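PDB 3WAJ: transmembrane oligosaccharyl transferase from Archaeoglobus fulgidus, which is a multi-helix membrane protein of the STT3 family, joining a helical N-terminal part of the GT-C clan to a mixed C-terminal part with helices and sheets. Local coordinates for residues W33-L43 against E103-F111; L384-S395 against S435-V445. One frame throughout, in Å; residues are numbered along the deposited sequence.

The two contacts lie far apart, with centres about 37 Å and nearest atoms about 20 Å from each other, and they share no helix. They follow one another along the chain. Contact 1 sets a short helix and the loop after it against helix 102-118. It is partly buried, and the side chain of Leu43 is about 12 Å from the bound zinc ion. Contact 2 joins helices 384-402 and 429-446 and is mostly buried. Their chemistry differs accordingly. An arginine of contact 1 donates two hydrogen bonds to the loop, while the rings of Trp33, Phe37 and Phe111 gather at the other end. Contact 2 relies on glycines, small side chains and CA-H...O contacts between close backbones.

Contact 1. Residues W33-L43 against E103-F111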
loop_
_atom_site.group_PDB
_atom_site.type_symbol
_atom_site.label_atom_id
_atom_site.label_comp_id
_atom_site.label_asym_id
_atom_site.label_seq_id
_atom_site.Cartn_x
_atom_site.Cartn_y
_atom_site.Cartn_z
ATOM N N TRP A 33 19.310 7.224 4.300
ATOM C CA TRP A 33 19.661 6.879 5.679
ATOM C C TRP A 33 18.954 7.722 6.763
ATOM O O TRP A 33 18.460 7.180 7.760
ATOM C CB TRP A 33 21.185 6.946 5.866
ATOM C CG TRP A 33 21.609 6.556 7.229
ATOM C CD1 TRP A 33 21.628 7.347 8.340
ATOM C CD2 TRP A 33 22.077 5.266 7.644
ATOM N NE1 TRP A 33 22.078 6.629 9.422
ATOM C CE2 TRP A 33 22.361 5.350 9.024
ATOM C CE3 TRP A 33 22.277 4.047 6.981
ATOM C CZ2 TRP A 33 22.835 4.258 9.759
ATOM C CZ3 TRP A 33 22.751 2.968 7.704
ATOM C CH2 TRP A 33 23.025 3.077 9.083
ATOM N N ASN A 34 18.905 9.037 6.575
ATOM C CA ASN A 34 18.338 9.908 7.605
ATOM C C ASN A 34 16.810 9.975 7.578
ATOM O O ASN A 34 16.190 10.479 8.514
ATOM C CB ASN A 34 18.969 11.313 7.571
ATOM C CG ASN A 34 20.452 11.297 7.929
ATOM O OD1 ASN A 34 20.873 10.617 8.868
ATOM N ND2 ASN A 34 21.252 12.043 7.173
ATOM N N SER A 35 16.207 9.465 6.512
ATOM C CA SER A 35 14.751 9.337 6.478
ATOM C C SER A 35 14.283 8.083 7.234
ATOM O O SER A 35 13.171 8.038 7.758
ATOM C CB SER A 35 14.226 9.304 5.041
ATOM O OG SER A 35 14.754 10.357 4.271
ATOM N N VAL A 36 15.138 7.067 7.268
ATOM C CA VAL A 36 14.845 5.823 7.964
ATOM C C VAL A 36 15.287 5.895 9.426
ATOM O O VAL A 36 14.543 5.517 10.338
ATOM C CB VAL A 36 15.503 4.630 7.248
ATOM C CG1 VAL A 36 15.241 3.326 8.004
ATOM C CG2 VAL A 36 15.004 4.534 5.787
ATOM N N PHE A 37 16.489 6.402 9.663
ATOM C CA PHE A 37 16.943 6.551 11.043
ATOM C C PHE A 37 16.753 7.973 11.571
ATOM O O PHE A 37 17.686 8.766 11.610
ATOM C CB PHE A 37 18.375 6.032 11.206
ATOM C CG PHE A 37 18.534 4.605 10.759
ATOM C CD1 PHE A 37 18.042 3.559 11.541
ATOM C CD2 PHE A 37 19.115 4.306 9.535
ATOM C CE1 PHE A 37 18.148 2.232 11.121
ATOM C CE2 PHE A 37 19.233 2.980 9.105
ATOM C CZ PHE A 37 18.747 1.944 9.901
ATOM N N THR A 38 15.517 8.267 11.975
ATOM C CA THR A 38 15.139 9.570 12.510
ATOM C C THR A 38 14.695 9.412 13.944
ATOM O O THR A 38 15.284 8.642 14.711
ATOM C CB THR A 38 13.936 10.158 11.788
ATOM O OG1 THR A 38 13.668 9.413 10.593
ATOM C CG2 THR A 38 14.146 11.627 11.474
ATOM N N TRP A 39 13.620 10.121 14.285
ATOM C CA TRP A 39 13.092 10.126 15.643
ATOM C C TRP A 39 12.725 8.714 16.114
ATOM O O TRP A 39 12.641 8.471 17.310
ATOM C CB TRP A 39 11.899 11.085 15.750
ATOM C CG TRP A 39 11.157 11.233 14.459
ATOM C CD1 TRP A 39 11.355 12.188 13.500
ATOM C CD2 TRP A 39 10.100 10.389 13.977
ATOM N NE1 TRP A 39 10.478 11.993 12.454
ATOM C CE2 TRP A 39 9.696 10.897 12.721
ATOM C CE3 TRP A 39 9.455 9.256 14.488
ATOM C CZ2 TRP A 39 8.676 10.301 11.957
ATOM C CZ3 TRP A 39 8.442 8.675 13.747
ATOM C CH2 TRP A 39 8.066 9.189 12.484
ATOM N N THR A 40 12.514 7.799 15.169
ATOM C CA THR A 40 12.404 6.370 15.464
ATOM C C THR A 40 13.029 5.644 14.280
ATOM O O THR A 40 13.466 6.301 13.333
ATOM C CB THR A 40 10.930 5.938 15.604
ATOM O OG1 THR A 40 10.844 4.688 16.294
ATOM C CG2 THR A 40 10.288 5.788 14.226
ATOM N N VAL A 41 13.095 4.314 14.299
ATOM C CA VAL A 41 13.489 3.641 13.063
ATOM C C VAL A 41 12.218 3.385 12.292
ATOM O O VAL A 41 11.285 2.726 12.762
ATOM C CB VAL A 41 14.402 2.385 13.230
ATOM C CG1 VAL A 41 14.139 1.695 14.508
ATOM C CG2 VAL A 41 14.258 1.416 12.022
ATOM N N ARG A 42 12.195 3.944 11.097
ATOM C CA ARG A 42 10.956 4.260 10.424
ATOM C C ARG A 42 10.906 3.514 9.101
ATOM O O ARG A 42 11.540 3.917 8.132
ATOM C CB ARG A 42 10.915 5.780 10.229
ATOM C CG ARG A 42 9.826 6.304 9.364
ATOM C CD ARG A 42 9.942 7.815 9.226
ATOM N NE ARG A 42 8.853 8.307 8.392
ATOM C CZ ARG A 42 9.016 8.778 7.168
ATOM N NH1 ARG A 42 10.240 8.859 6.655
ATOM N NH2 ARG A 42 7.959 9.178 6.471
ATOM N N LEU A 43 10.171 2.403 9.093
ATOM C CA LEU A 43 9.993 1.569 7.908
ATOM C C LEU A 43 9.116 2.335 6.925
ATOM O O LEU A 43 8.334 3.187 7.331
ATOM C CB LEU A 43 9.333 0.221 8.283
ATOM C CG LEU A 43 10.091 -0.699 9.250
ATOM C CD1 LEU A 43 9.263 -1.936 9.636
ATOM C CD2 LEU A 43 11.429 -1.126 8.664
ATOM N N GLU A 103 12.621 -1.281 17.837
ATOM C CA GLU A 103 13.612 -0.592 17.004
ATOM C C GLU A 103 14.686 -1.508 16.438
ATOM O O GLU A 103 15.014 -1.430 15.254
ATOM C CB GLU A 103 14.275 0.537 17.796
ATOM C CG GLU A 103 13.295 1.554 18.341
ATOM C CD GLU A 103 13.917 2.924 18.562
ATOM O OE1 GLU A 103 14.609 3.413 17.640
ATOM O OE2 GLU A 103 13.698 3.510 19.651
ATOM N N SER A 104 15.245 -2.366 17.285
ATOM C CA SER A 104 16.297 -3.282 16.840
ATOM C C SER A 104 15.832 -4.150 15.676
ATOM O O SER A 104 16.532 -4.270 14.673
ATOM C CB SER A 104 16.764 -4.167 17.990
ATOM O OG SER A 104 16.747 -3.447 19.197
ATOM N N LEU A 105 14.649 -4.748 15.814
ATOM C CA LEU A 105 14.074 -5.583 14.760
ATOM C C LEU A 105 13.920 -4.767 13.485
ATOM O O LEU A 105 14.398 -5.173 12.421
ATOM C CB LEU A 105 12.706 -6.103 15.188
ATOM C CG LEU A 105 12.228 -7.468 14.691
ATOM C CD1 LEU A 105 10.728 -7.459 14.449
ATOM C CD2 LEU A 105 12.989 -7.954 13.454
ATOM N N ARG A 106 13.263 -3.613 13.609
ATOM C CA ARG A 106 12.999 -2.719 12.483
ATOM C C ARG A 106 14.271 -2.346 11.733
ATOM O O ARG A 106 14.307 -2.353 10.493
ATOM C CB ARG A 106 12.266 -1.458 12.977
ATOM C CG ARG A 106 10.737 -1.604 12.999
ATOM C CD ARG A 106 10.046 -0.319 13.438
ATOM N NE ARG A 106 9.818 -0.325 14.877
ATOM C CZ ARG A 106 9.895 0.736 15.660
ATOM N NH1 ARG A 106 10.195 1.917 15.160
ATOM N NH2 ARG A 106 9.663 0.605 16.942
ATOM N N ALA A 107 15.316 -2.028 12.491
ATOM C CA ALA A 107 16.621 -1.686 11.913
ATOM C C ALA A 107 17.122 -2.813 11.018
ATOM O O ALA A 107 17.427 -2.596 9.829
ATOM C CB ALA A 107 17.625 -1.398 13.008
ATOM N N VAL A 108 17.207 -4.014 11.582
ATOM C CA VAL A 108 17.569 -5.185 10.781
ATOM C C VAL A 108 16.669 -5.304 9.536
ATOM O O VAL A 108 17.171 -5.351 8.413
ATOM C CB VAL A 108 17.566 -6.493 11.621
ATOM C CG1 VAL A 108 17.782 -7.712 10.724
ATOM C CG2 VAL A 108 18.645 -6.441 12.699
ATOM N N LEU A 109 15.352 -5.330 9.735
ATOM C CA LEU A 109 14.421 -5.457 8.616
ATOM C C LEU A 109 14.628 -4.363 7.576
ATOM O O LEU A 109 14.468 -4.614 6.388
ATOM C CB LEU A 109 12.969 -5.443 9.097
ATOM C CG LEU A 109 12.644 -6.539 10.093
ATOM C CD1 LEU A 109 11.144 -6.547 10.393
ATOM C CD2 LEU A 109 13.114 -7.908 9.569
ATOM N N ALA A 110 14.999 -3.164 8.022
ATOM C CA ALA A 110 15.227 -2.027 7.111
ATOM C C ALA A 110 16.273 -2.317 6.040
ATOM O O ALA A 110 16.154 -1.854 4.905
ATOM C CB ALA A 110 15.607 -0.768 7.898
ATOM N N PHE A 111 17.307 -3.069 6.405
ATOM C CA PHE A 111 18.396 -3.362 5.475
ATOM C C PHE A 111 18.051 -4.414 4.439
ATOM O O PHE A 111 18.646 -4.452 3.370
ATOM C CB PHE A 111 19.644 -3.790 6.232
ATOM C CG PHE A 111 20.317 -2.667 6.930
ATOM C CD1 PHE A 111 21.119 -1.786 6.226
ATOM C CD2 PHE A 111 20.130 -2.467 8.291
ATOM C CE1 PHE A 111 21.738 -0.726 6.878
ATOM C CE2 PHE A 111 20.748 -1.406 8.953
ATOM C CZ PHE A 111 21.549 -0.537 8.247
#
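The loop after the short helix 33-36 runs beside helix 102-118, with the CA atoms of Val41 and Glu103 5.8 Å apart and those of Leu43 and Ala110 6.4 Å apart. Arg106 is the polar centre. Arg106 NH1 donates to Val41 O at 2.8 Å, in the carbonyl plane and on a lone pair. Arg106 NH1 also donates to Thr40 OG1 at 3.1 Å, and both acceptors lie at the edge of the guanidinium. The chain of Arg106 is bent at chi3 (-93°), and its guanidinium ends beside Thr40 and Val41. Val41 CG1 packs on the backbone and CB of Glu103, while Val41 CG2 rests 3.6 Å from Arg106 CB. Leu43 CD1 lies against Arg106 CG, and Leu43 CD2 lies 3.6 Å from Arg106 O. Phe37 CE1 meets the CB of Ala107, which sits at the edge of the phenyl ring. Trp33 CZ3 reaches the edge of the Phe111 ring, 3.7 Å from Phe111 CZ. Trp49 and Tyr52 of helix 47-60 touch Arg106 and Leu43, respectively. NE and NH2 of Arg106 make weak hydrogen bonds to Tyr52 OH and Tyr504 OH, and with the two NH1 bonds these probably restrict the rotation of the guanidinium. Arg106 thus bonds a loop carbonyl and the hydroxyl of the buried Thr40, which also has a weak bond to Tyr504, and apolar and aromatic side chains pack 33-43 on the helix.

Contact 2. Residues L384-S395 against S435-V445; sequences LFFFGMAGILYS and SAVYSALALSV
Tyr438 lays one face of its ring over Ile392 CA and fits as a knob into the hole formed by Gly388, Gly391, Ile392 and Ser395. Ile392 CD1 approaches to 3.5 Å from Tyr438 CD2, the two side chains crossing at about a right angle. Tyr438 CB lies against Gly388 O, 3.2 Å away. Leu410 and Ala414 of helix 405-420 also touch this tyrosine. Close approach depends on the glycines: Gly388 and Ser439 have CA atoms 4.2 Å apart. Gly391 CA makes a CA-H...O contact with Tyr438 O at 3.2 Å, and Ser439 CA makes another with Phe387 O. The hydroxyl of Ser439 donates to Ser435 O within its own helix at 2.7 Å, nearly in line with the carbonyl bond. At the far end, with chi1 at 178°, the Tyr394 ring extends to Leu441 and Val445. Val445 CG1 lies over one face and Val445 CG2 comes 3.5 Å from Tyr394 CE1, while Leu441 CD1 meets the edge, 3.6 Å from Tyr394 CD1. The axes come within 6.9 Å and cross steeply, at 72°. Glycines and small residues that let helix backbones meet with CA-H...O contacts are a known feature of membrane-helix packing.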
loop_
_atom_site.group_PDB
_atom_site.type_symbol
_atom_site.label_atom_id
_atom_site.label_comp_id
_atom_site.label_asym_id
_atom_site.label_seq_id
_atom_site.Cartn_x
_atom_site.Cartn_y
_atom_site.Cartn_z
ATOM N N LEU A 384 17.106 4.195 -19.969
ATOM C CA LEU A 384 17.137 2.738 -20.089
ATOM C C LEU A 384 15.854 2.220 -20.719
ATOM O O LEU A 384 15.788 1.082 -21.181
ATOM C CB LEU A 384 17.360 2.072 -18.730
ATOM C CG LEU A 384 18.770 2.166 -18.151
ATOM C CD1 LEU A 384 19.046 0.989 -17.227
ATOM C CD2 LEU A 384 19.810 2.234 -19.259
ATOM N N PHE A 385 14.835 3.067 -20.728
ATOM C CA PHE A 385 13.602 2.769 -21.427
ATOM C C PHE A 385 13.862 2.711 -22.933
ATOM O O PHE A 385 13.630 1.685 -23.578
ATOM C CB PHE A 385 12.566 3.838 -21.090
ATOM C CG PHE A 385 11.346 3.796 -21.955
ATOM C CD1 PHE A 385 10.614 2.624 -22.096
ATOM C CD2 PHE A 385 10.918 4.935 -22.616
ATOM C CE1 PHE A 385 9.486 2.588 -22.893
ATOM C CE2 PHE A 385 9.794 4.910 -23.415
ATOM C CZ PHE A 385 9.076 3.737 -23.553
ATOM N N PHE A 386 14.352 3.814 -23.486
ATOM C CA PHE A 386 14.693 3.883 -24.902
ATOM C C PHE A 386 15.750 2.856 -25.293
ATOM O O PHE A 386 15.589 2.106 -26.260
ATOM C CB PHE A 386 15.223 5.274 -25.244
ATOM C CG PHE A 386 14.225 6.376 -25.046
ATOM C CD1 PHE A 386 12.863 6.117 -25.072
ATOM C CD2 PHE A 386 14.652 7.678 -24.838
ATOM C CE1 PHE A 386 11.941 7.140 -24.891
ATOM C CE2 PHE A 386 13.738 8.704 -24.657
ATOM C CZ PHE A 386 12.381 8.433 -24.682
ATOM N N PHE A 387 16.837 2.840 -24.531
ATOM C CA PHE A 387 18.000 2.023 -24.852
ATOM C C PHE A 387 17.726 0.547 -24.585
ATOM O O PHE A 387 18.500 -0.323 -24.981
ATOM C CB PHE A 387 19.227 2.521 -24.081
ATOM C CG PHE A 387 19.764 3.841 -24.581
ATOM C CD1 PHE A 387 21.116 3.995 -24.852
ATOM C CD2 PHE A 387 18.914 4.921 -24.797
ATOM C CE1 PHE A 387 21.608 5.201 -25.316
ATOM C CE2 PHE A 387 19.398 6.126 -25.264
ATOM C CZ PHE A 387 20.747 6.268 -25.523
ATOM N N GLY A 388 16.613 0.276 -23.912
ATOM C CA GLY A 388 16.136 -1.080 -23.738
ATOM C C GLY A 388 15.119 -1.420 -24.807
ATOM O O GLY A 388 14.953 -2.583 -25.154
ATOM N N MET A 389 14.436 -0.404 -25.332
ATOM C CA MET A 389 13.460 -0.603 -26.404
ATOM C C MET A 389 14.150 -0.921 -27.731
ATOM O O MET A 389 13.647 -1.716 -28.531
ATOM C CB MET A 389 12.570 0.633 -26.550
ATOM C CG MET A 389 11.126 0.317 -26.886
ATOM S SD MET A 389 10.430 -0.887 -25.734
ATOM C CE MET A 389 8.724 -0.942 -26.279
ATOM N N ALA A 390 15.308 -0.307 -27.959
ATOM C CA ALA A 390 16.072 -0.575 -29.173
ATOM C C ALA A 390 16.625 -1.989 -29.113
ATOM O O ALA A 390 16.607 -2.717 -30.108
ATOM C CB ALA A 390 17.190 0.428 -29.335
ATOM N N GLY A 391 17.113 -2.369 -27.935
ATOM C CA GLY A 391 17.616 -3.711 -27.710
ATOM C C GLY A 391 16.611 -4.801 -28.042
ATOM O O GLY A 391 16.991 -5.835 -28.605
ATOM N N ILE A 392 15.341 -4.574 -27.689
ATOM C CA ILE A 392 14.259 -5.520 -27.983
ATOM C C ILE A 392 14.246 -5.806 -29.465
ATOM O O ILE A 392 14.411 -6.950 -29.902
ATOM C CB ILE A 392 12.863 -4.934 -27.706
ATOM C CG1 ILE A 392 12.787 -4.260 -26.340
ATOM C CG2 ILE A 392 11.786 -6.009 -27.878
ATOM C CD1 ILE A 392 12.288 -5.142 -25.240
ATOM N N LEU A 393 14.025 -4.736 -30.224
ATOM C CA LEU A 393 13.902 -4.800 -31.671
ATOM C C LEU A 393 15.105 -5.490 -32.285
ATOM O O LEU A 393 14.947 -6.373 -33.120
ATOM C CB LEU A 393 13.717 -3.398 -32.251
ATOM C CG LEU A 393 12.283 -2.876 -32.394
ATOM C CD1 LEU A 393 11.359 -3.414 -31.319
ATOM C CD2 LEU A 393 12.272 -1.358 -32.368
ATOM N N TYR A 394 16.300 -5.111 -31.841
ATOM C CA TYR A 394 17.533 -5.697 -32.365
ATOM C C TYR A 394 17.567 -7.191 -32.107
ATOM O O TYR A 394 18.029 -7.967 -32.945
ATOM C CB TYR A 394 18.761 -5.031 -31.743
ATOM C CG TYR A 394 20.077 -5.628 -32.198
ATOM C CD1 TYR A 394 20.794 -6.490 -31.378
ATOM C CD2 TYR A 394 20.600 -5.330 -33.450
ATOM C CE1 TYR A 394 21.999 -7.039 -31.791
ATOM C CE2 TYR A 394 21.805 -5.875 -33.874
ATOM C CZ TYR A 394 22.501 -6.728 -33.038
ATOM O OH TYR A 394 23.696 -7.273 -33.451
ATOM N N SER A 395 17.072 -7.585 -30.939
ATOM C CA SER A 395 16.967 -8.994 -30.600
ATOM C C SER A 395 15.827 -9.640 -31.381
ATOM O O SER A 395 15.916 -10.803 -31.750
ATOM C CB SER A 395 16.756 -9.167 -29.097
ATOM O OG SER A 395 17.188 -10.445 -28.677
ATOM N N SER A 435 14.365 -3.681 -18.898
ATOM C CA SER A 435 15.002 -2.500 -19.479
ATOM C C SER A 435 16.515 -2.491 -19.251
ATOM O O SER A 435 17.252 -1.846 -20.001
ATOM C CB SER A 435 14.376 -1.219 -18.939
ATOM O OG SER A 435 15.022 -0.815 -17.752
ATOM N N ALA A 436 16.980 -3.218 -18.234
ATOM C CA ALA A 436 18.419 -3.304 -17.945
ATOM C C ALA A 436 19.181 -4.322 -18.821
ATOM O O ALA A 436 20.363 -4.128 -19.128
ATOM C CB ALA A 436 18.644 -3.600 -16.477
ATOM N N VAL A 437 18.507 -5.410 -19.191
ATOM C CA VAL A 437 19.105 -6.464 -20.012
ATOM C C VAL A 437 19.172 -6.048 -21.472
ATOM O O VAL A 437 20.209 -6.214 -22.117
ATOM C CB VAL A 437 18.316 -7.777 -19.896
ATOM C CG1 VAL A 437 18.858 -8.825 -20.851
ATOM C CG2 VAL A 437 18.352 -8.294 -18.474
ATOM N N TYR A 438 18.067 -5.500 -21.981
ATOM C CA TYR A 438 17.975 -5.057 -23.378
ATOM C C TYR A 438 18.655 -3.698 -23.630
ATOM O O TYR A 438 18.654 -3.188 -24.750
ATOM C CB TYR A 438 16.514 -5.060 -23.853
ATOM C CG TYR A 438 15.956 -6.447 -24.101
ATOM C CD1 TYR A 438 16.643 -7.364 -24.894
ATOM C CD2 TYR A 438 14.753 -6.850 -23.532
ATOM C CE1 TYR A 438 16.139 -8.642 -25.122
ATOM C CE2 TYR A 438 14.245 -8.127 -23.756
ATOM C CZ TYR A 438 14.945 -9.013 -24.549
ATOM O OH TYR A 438 14.449 -10.271 -24.777
ATOM N N SER A 439 19.231 -3.118 -22.583
ATOM C CA SER A 439 20.079 -1.942 -22.740
ATOM C C SER A 439 21.537 -2.378 -22.726
ATOM O O SER A 439 22.351 -1.883 -23.508
ATOM C CB SER A 439 19.814 -0.913 -21.640
ATOM O OG SER A 439 18.555 -0.293 -21.798
ATOM N N ALA A 440 21.848 -3.332 -21.851
ATOM C CA ALA A 440 23.170 -3.953 -21.820
ATOM C C ALA A 440 23.458 -4.701 -23.122
ATOM O O ALA A 440 24.604 -5.021 -23.422
ATOM C CB ALA A 440 23.282 -4.889 -20.659
ATOM N N LEU A 441 22.406 -5.003 -23.872
ATOM C CA LEU A 441 22.550 -5.647 -25.166
ATOM C C LEU A 441 22.775 -4.567 -26.224
ATOM O O LEU A 441 23.757 -4.617 -26.967
ATOM C CB LEU A 441 21.305 -6.490 -25.457
ATOM C CG LEU A 441 21.204 -7.360 -26.709
ATOM C CD1 LEU A 441 20.509 -6.601 -27.822
ATOM C CD2 LEU A 441 22.569 -7.861 -27.157
ATOM N N ALA A 442 21.883 -3.574 -26.255
ATOM C CA ALA A 442 21.993 -2.430 -27.165
ATOM C C ALA A 442 23.357 -1.743 -27.080
ATOM O O ALA A 442 23.860 -1.212 -28.070
ATOM C CB ALA A 442 20.884 -1.425 -26.897
ATOM N N LEU A 443 23.938 -1.735 -25.887
ATOM C CA LEU A 443 25.274 -1.196 -25.700
ATOM C C LEU A 443 26.323 -2.216 -26.136
ATOM O O LEU A 443 27.173 -1.911 -26.972
ATOM C CB LEU A 443 25.490 -0.768 -24.246
ATOM C CG LEU A 443 24.656 0.423 -23.765
ATOM C CD1 LEU A 443 24.974 0.760 -22.318
ATOM C CD2 LEU A 443 24.856 1.642 -24.650
ATOM N N SER A 444 26.243 -3.437 -25.604
ATOM C CA SER A 444 27.172 -4.513 -25.976
ATOM C C SER A 444 26.971 -4.958 -27.425
ATOM O O SER A 444 26.977 -6.153 -27.737
ATOM C CB SER A 444 27.026 -5.705 -25.028
ATOM O OG SER A 444 27.668 -6.867 -25.520
ATOM N N VAL A 445 26.803 -3.973 -28.301
ATOM C CA VAL A 445 26.570 -4.185 -29.715
ATOM C C VAL A 445 27.118 -2.957 -30.419
ATOM O O VAL A 445 27.872 -3.078 -31.383
ATOM C CB VAL A 445 25.071 -4.395 -30.024
ATOM C CG1 VAL A 445 24.675 -3.740 -31.345
ATOM C CG2 VAL A 445 24.744 -5.883 -30.036
#